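A-type flavoprotein (Giardia intestinalis, PDB 2Q9U) binds flavin mononucleotide and a mu-oxo-diiron centre and, as a flavodiiron protein, probably scavenges O2 by reducing it with electrons passed through the flavin. Local coordinates at residues A[272-286]-A[388-401]. Numbering follows the deposited sequence.
Sequences RMALALLDGARSTGC and LLEQAYNAGVDLGK. With NO3 (nitrate ion), chain E.
L388 and L389 take hold of M273 where two helices of the flavodoxin-like domain, 269-283 and 386-409, lie side by side against its parallel sheet; the axes of 272-283 and 388-401 cross at -40° and come within 6.3 Å. The methionine, bent at chi2 and chi3, lays SD and CE along the L388 backbone, CE 3.5 Å from L388 O. L389 sends CD2 between M273 SD and R272 CG, while its CD1 sits over the centre of one face of the R272 guanidinium. One turn on, the A392 methyl fits among M273 CE, M273 O and A276 CB; M273 in turn reaches back to I378 and F380 of the sheet.

Y393 is the large knob. With CG anti to the backbone N (chi1 179°), its ring lies across the first helix among A276, D279, G280 and S283, and G280 CA stands 3.7 Å from the centroid of the Y393 ring in a CH-pi contact over the face. K6 of the second subunit packs on the same tyrosine. The reciprocal knob, L277, enters between A392, A395, G396 and L399.

G396 meets G280 with a CA separation of 4.2 Å, and this glycine pairing brings the backbones close enough for a ladder of CA-H...O contacts: G396 CA lies 3.3 Å from L277 O, G280 CA points at Y393 O, and V397 CA reaches G280 O. No conventional hydrogen bond joins the helices.

V397 then sets CG2 against S283 OG and CG1 against T284 CG2, just ahead of the Schellman turn at G285. At G400, whose CA faces T284 OG1, that hydroxyl is already committed: T284 OG1 donates to A281 O at 2.6 Å, in the carbonyl plane.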
loop_
_atom_site.group_PDB
_atom_site.type_symbol
_atom_site.label_atom_id
_atom_site.label_comp_id
_atom_site.label_asym_id
_atom_site.label_seq_id
_atom_site.Cartn_x
_atom_site.Cartn_y
_atom_site.Cartn_z
ATOM N N ARG A 272 3.857 -23.655 -3.254
ATOM C CA ARG A 272 3.140 -24.906 -3.549
ATOM C C ARG A 272 3.475 -26.023 -2.541
ATOM O O ARG A 272 2.592 -26.777 -2.125
ATOM C CB ARG A 272 3.424 -25.406 -4.965
ATOM C CG ARG A 272 2.662 -26.704 -5.329
ATOM C CD ARG A 272 1.182 -26.397 -5.535
ATOM N NE ARG A 272 0.301 -27.574 -5.649
ATOM C CZ ARG A 272 -0.102 -28.352 -4.638
ATOM N NH1 ARG A 272 0.331 -28.166 -3.393
ATOM N NH2 ARG A 272 -0.929 -29.352 -4.893
ATOM N N MET A 273 4.735 -26.117 -2.145
ATOM C CA MET A 273 5.102 -27.094 -1.120
ATOM C C MET A 273 4.410 -26.761 0.203
ATOM O O MET A 273 3.980 -27.669 0.945
ATOM C CB MET A 273 6.599 -27.149 -0.925
ATOM C CG MET A 273 7.326 -27.722 -2.100
ATOM S SD MET A 273 7.212 -29.510 -2.079
ATOM C CE MET A 273 8.523 -29.826 -0.883
ATOM N N ALA A 274 4.310 -25.461 0.499
ATOM C CA ALA A 274 3.594 -24.998 1.694
ATOM C C ALA A 274 2.168 -25.475 1.690
ATOM O O ALA A 274 1.661 -25.897 2.739
ATOM C CB ALA A 274 3.638 -23.452 1.819
ATOM N N LEU A 275 1.505 -25.418 0.526
ATOM C CA LEU A 275 0.111 -25.871 0.450
ATOM C C LEU A 275 -0.022 -27.376 0.743
ATOM O O LEU A 275 -0.976 -27.817 1.385
ATOM C CB LEU A 275 -0.510 -25.535 -0.924
ATOM C CG LEU A 275 -0.826 -24.061 -1.224
ATOM C CD1 LEU A 275 -1.159 -23.891 -2.719
ATOM C CD2 LEU A 275 -1.994 -23.563 -0.336
ATOM N N ALA A 276 0.912 -28.173 0.231
ATOM C CA ALA A 276 0.893 -29.624 0.479
ATOM C C ALA A 276 1.110 -29.925 1.971
ATOM O O ALA A 276 0.427 -30.777 2.554
ATOM C CB ALA A 276 1.976 -30.351 -0.379
ATOM N N LEU A 277 2.073 -29.235 2.567
ATOM C CA LEU A 277 2.323 -29.358 4.005
ATOM C C LEU A 277 1.061 -29.012 4.801
ATOM O O LEU A 277 0.709 -29.686 5.769
ATOM C CB LEU A 277 3.488 -28.469 4.432
ATOM C CG LEU A 277 3.924 -28.646 5.889
ATOM C CD1 LEU A 277 5.406 -28.918 5.978
ATOM C CD2 LEU A 277 3.598 -27.433 6.700
ATOM N N LEU A 278 0.406 -27.925 4.402
ATOM C CA LEU A 278 -0.805 -27.448 5.081
ATOM C C LEU A 278 -1.938 -28.483 5.044
ATOM O O LEU A 278 -2.618 -28.732 6.069
ATOM C CB LEU A 278 -1.260 -26.170 4.388
ATOM C CG LEU A 278 -1.998 -25.128 5.183
ATOM C CD1 LEU A 278 -1.004 -24.406 6.101
ATOM C CD2 LEU A 278 -2.737 -24.154 4.218
ATOM N N ASP A 279 -2.140 -29.106 3.884
ATOM C CA ASP A 279 -3.114 -30.196 3.800
ATOM C C ASP A 279 -2.776 -31.357 4.720
ATOM O O ASP A 279 -3.676 -31.920 5.313
ATOM C CB ASP A 279 -3.364 -30.681 2.368
ATOM C CG ASP A 279 -4.631 -30.078 1.768
ATOM O OD1 ASP A 279 -4.881 -28.859 1.989
ATOM O OD2 ASP A 279 -5.387 -30.827 1.096
ATOM N N GLY A 280 -1.496 -31.699 4.834
ATOM C CA GLY A 280 -1.053 -32.745 5.755
ATOM C C GLY A 280 -1.468 -32.358 7.165
ATOM O O GLY A 280 -2.074 -33.143 7.888
ATOM N N ALA A 281 -1.183 -31.117 7.547
ATOM C CA ALA A 281 -1.531 -30.666 8.888
ATOM C C ALA A 281 -3.050 -30.684 9.119
ATOM O O ALA A 281 -3.517 -31.059 10.211
ATOM C CB ALA A 281 -0.921 -29.274 9.178
ATOM N N ARG A 282 -3.806 -30.316 8.084
ATOM C CA ARG A 282 -5.248 -30.204 8.166
ATOM C C ARG A 282 -5.863 -31.594 8.382
ATOM O O ARG A 282 -6.860 -31.742 9.099
ATOM C CB ARG A 282 -5.828 -29.566 6.896
ATOM C CG ARG A 282 -7.289 -29.123 7.078
ATOM C CD ARG A 282 -8.025 -28.838 5.776
ATOM N NE ARG A 282 -9.421 -28.455 6.060
ATOM C CZ ARG A 282 -10.419 -29.299 6.293
ATOM N NH1 ARG A 282 -10.210 -30.617 6.252
ATOM N NH2 ARG A 282 -11.647 -28.823 6.545
ATOM N N SER A 283 -5.256 -32.598 7.756
ATOM C CA SER A 283 -5.731 -34.000 7.868
ATOM C C SER A 283 -5.764 -34.528 9.309
ATOM O O SER A 283 -6.496 -35.482 9.601
ATOM C CB SER A 283 -4.885 -34.937 7.008
ATOM O OG SER A 283 -3.600 -35.174 7.593
ATOM N N THR A 284 -4.964 -33.928 10.180
ATOM C CA THR A 284 -4.932 -34.308 11.615
ATOM C C THR A 284 -6.065 -33.731 12.462
ATOM O O THR A 284 -6.236 -34.114 13.637
ATOM C CB THR A 284 -3.598 -33.917 12.302
ATOM O OG1 THR A 284 -3.467 -32.477 12.372
ATOM C CG2 THR A 284 -2.438 -34.516 11.591
ATOM N N GLY A 285 -6.812 -32.804 11.871
ATOM C CA GLY A 285 -7.895 -32.113 12.533
ATOM C C GLY A 285 -7.475 -30.723 13.017
ATOM O O GLY A 285 -8.261 -30.031 13.664
ATOM N N CYS A 286 -6.249 -30.304 12.720
ATOM C CA CYS A 286 -5.837 -28.934 13.053
ATOM C C CYS A 286 -6.427 -27.907 12.095
ATOM O O CYS A 286 -6.631 -28.184 10.908
ATOM C CB CYS A 286 -4.312 -28.794 13.005
ATOM S SG CYS A 286 -3.421 -29.613 14.312
ATOM N N LEU A 388 7.969 -34.833 -4.006
ATOM C CA LEU A 388 8.265 -33.780 -3.034
ATOM C C LEU A 388 7.006 -33.245 -2.340
ATOM O O LEU A 388 7.025 -33.034 -1.134
ATOM C CB LEU A 388 9.065 -32.643 -3.666
ATOM C CG LEU A 388 10.588 -32.787 -3.676
ATOM C CD1 LEU A 388 11.184 -31.870 -4.759
ATOM C CD2 LEU A 388 11.214 -32.490 -2.310
ATOM N N LEU A 389 5.930 -33.024 -3.092
ATOM C CA LEU A 389 4.637 -32.654 -2.498
ATOM C C LEU A 389 4.137 -33.693 -1.460
ATOM O O LEU A 389 3.609 -33.334 -0.403
ATOM C CB LEU A 389 3.575 -32.474 -3.592
ATOM C CG LEU A 389 3.844 -31.350 -4.607
ATOM C CD1 LEU A 389 2.739 -31.328 -5.649
ATOM C CD2 LEU A 389 3.922 -29.988 -3.888
ATOM N N GLU A 390 4.291 -34.971 -1.786
ATOM C CA GLU A 390 3.963 -36.052 -0.860
ATOM C C GLU A 390 4.815 -35.991 0.406
ATOM O O GLU A 390 4.303 -36.165 1.517
ATOM C CB GLU A 390 4.127 -37.408 -1.552
ATOM C CG GLU A 390 3.802 -38.559 -0.638
ATOM C CD GLU A 390 3.844 -39.900 -1.332
ATOM O OE1 GLU A 390 4.869 -40.206 -1.968
ATOM O OE2 GLU A 390 2.843 -40.647 -1.230
ATOM N N GLN A 391 6.113 -35.728 0.247
ATOM C CA GLN A 391 6.999 -35.593 1.393
ATOM C C GLN A 391 6.570 -34.387 2.255
ATOM O O GLN A 391 6.591 -34.442 3.494
ATOM C CB GLN A 391 8.453 -35.465 0.924
ATOM C CG GLN A 391 9.448 -35.278 2.036
ATOM C CD GLN A 391 10.877 -35.192 1.542
ATOM O OE1 GLN A 391 11.125 -35.101 0.338
ATOM N NE2 GLN A 391 11.832 -35.230 2.473
ATOM N N ALA A 392 6.156 -33.313 1.584
ATOM C CA ALA A 392 5.686 -32.110 2.289
ATOM C C ALA A 392 4.419 -32.416 3.054
ATOM O O ALA A 392 4.285 -32.020 4.208
ATOM C CB ALA A 392 5.465 -30.945 1.304
ATOM N N TYR A 393 3.497 -33.119 2.401
ATOM C CA TYR A 393 2.224 -33.535 3.007
ATOM C C TYR A 393 2.487 -34.372 4.251
ATOM O O TYR A 393 1.863 -34.141 5.293
ATOM C CB TYR A 393 1.360 -34.313 2.008
ATOM C CG TYR A 393 0.030 -34.804 2.555
ATOM C CD1 TYR A 393 -0.069 -36.011 3.274
ATOM C CD2 TYR A 393 -1.129 -34.068 2.349
ATOM C CE1 TYR A 393 -1.318 -36.450 3.767
ATOM C CE2 TYR A 393 -2.357 -34.500 2.822
ATOM C CZ TYR A 393 -2.452 -35.672 3.523
ATOM O OH TYR A 393 -3.715 -36.035 3.963
ATOM N N ASN A 394 3.407 -35.345 4.135
ATOM C CA ASN A 394 3.762 -36.188 5.283
ATOM C C ASN A 394 4.407 -35.420 6.442
ATOM O O ASN A 394 4.110 -35.686 7.616
ATOM C CB ASN A 394 4.655 -37.364 4.858
ATOM C CG ASN A 394 3.922 -38.354 3.961
ATOM O OD1 ASN A 394 2.671 -38.420 3.938
ATOM N ND2 ASN A 394 4.688 -39.107 3.195
ATOM N N ALA A 395 5.301 -34.489 6.114
ATOM C CA ALA A 395 5.872 -33.598 7.116
ATOM C C ALA A 395 4.779 -32.777 7.816
ATOM O O ALA A 395 4.884 -32.503 9.011
ATOM C CB ALA A 395 6.935 -32.707 6.515
ATOM N N GLY A 396 3.726 -32.418 7.076
ATOM C CA GLY A 396 2.583 -31.683 7.636
ATOM C C GLY A 396 1.743 -32.532 8.576
ATOM O O GLY A 396 1.321 -32.073 9.629
ATOM N N VAL A 397 1.499 -33.779 8.198
ATOM C CA VAL A 397 0.758 -34.686 9.066
ATOM C C VAL A 397 1.474 -34.730 10.412
ATOM O O VAL A 397 0.836 -34.582 11.461
ATOM C CB VAL A 397 0.630 -36.130 8.475
ATOM C CG1 VAL A 397 -0.124 -37.076 9.480
ATOM C CG2 VAL A 397 -0.111 -36.119 7.162
ATOM N N ASP A 398 2.799 -34.919 10.374
ATOM C CA ASP A 398 3.623 -35.067 11.568
ATOM C C ASP A 398 3.615 -33.767 12.378
ATOM O O ASP A 398 3.580 -33.785 13.616
ATOM C CB ASP A 398 5.073 -35.441 11.185
ATOM C CG ASP A 398 6.044 -35.417 12.396
ATOM O OD1 ASP A 398 5.972 -36.307 13.273
ATOM O OD2 ASP A 398 6.894 -34.523 12.482
ATOM N N LEU A 399 3.666 -32.638 11.673
ATOM C CA LEU A 399 3.627 -31.344 12.345
ATOM C C LEU A 399 2.305 -31.110 13.066
ATOM O O LEU A 399 2.289 -30.552 14.183
ATOM C CB LEU A 399 3.916 -30.209 11.350
ATOM C CG LEU A 399 4.041 -28.774 11.891
ATOM C CD1 LEU A 399 5.147 -28.642 12.935
ATOM C CD2 LEU A 399 4.312 -27.818 10.719
ATOM N N GLY A 400 1.209 -31.510 12.416
ATOM C CA GLY A 400 -0.142 -31.433 12.976
ATOM C C GLY A 400 -0.273 -32.293 14.235
ATOM O O GLY A 400 -0.805 -31.848 15.267
ATOM N N LYS A 401 0.174 -33.545 14.138
ATOM C CA LYS A 401 0.262 -34.428 15.322
ATOM C C LYS A 401 1.074 -33.808 16.453
ATOM O O LYS A 401 0.664 -33.911 17.603
ATOM C CB LYS A 401 0.840 -35.814 14.997
ATOM C CG LYS A 401 -0.088 -36.676 14.128
ATOM C CD LYS A 401 0.655 -37.910 13.652
ATOM C CE LYS A 401 -0.225 -38.792 12.771
ATOM N NZ LYS A 401 0.616 -39.866 12.098
HETATM N N NO3 E . -13.995 -31.423 6.637
HETATM O O1 NO3 E . -13.342 -30.982 7.796
HETATM O O2 NO3 E . -15.090 -30.705 6.118
HETATM O O3 NO3 E . -13.510 -32.580 6.007
#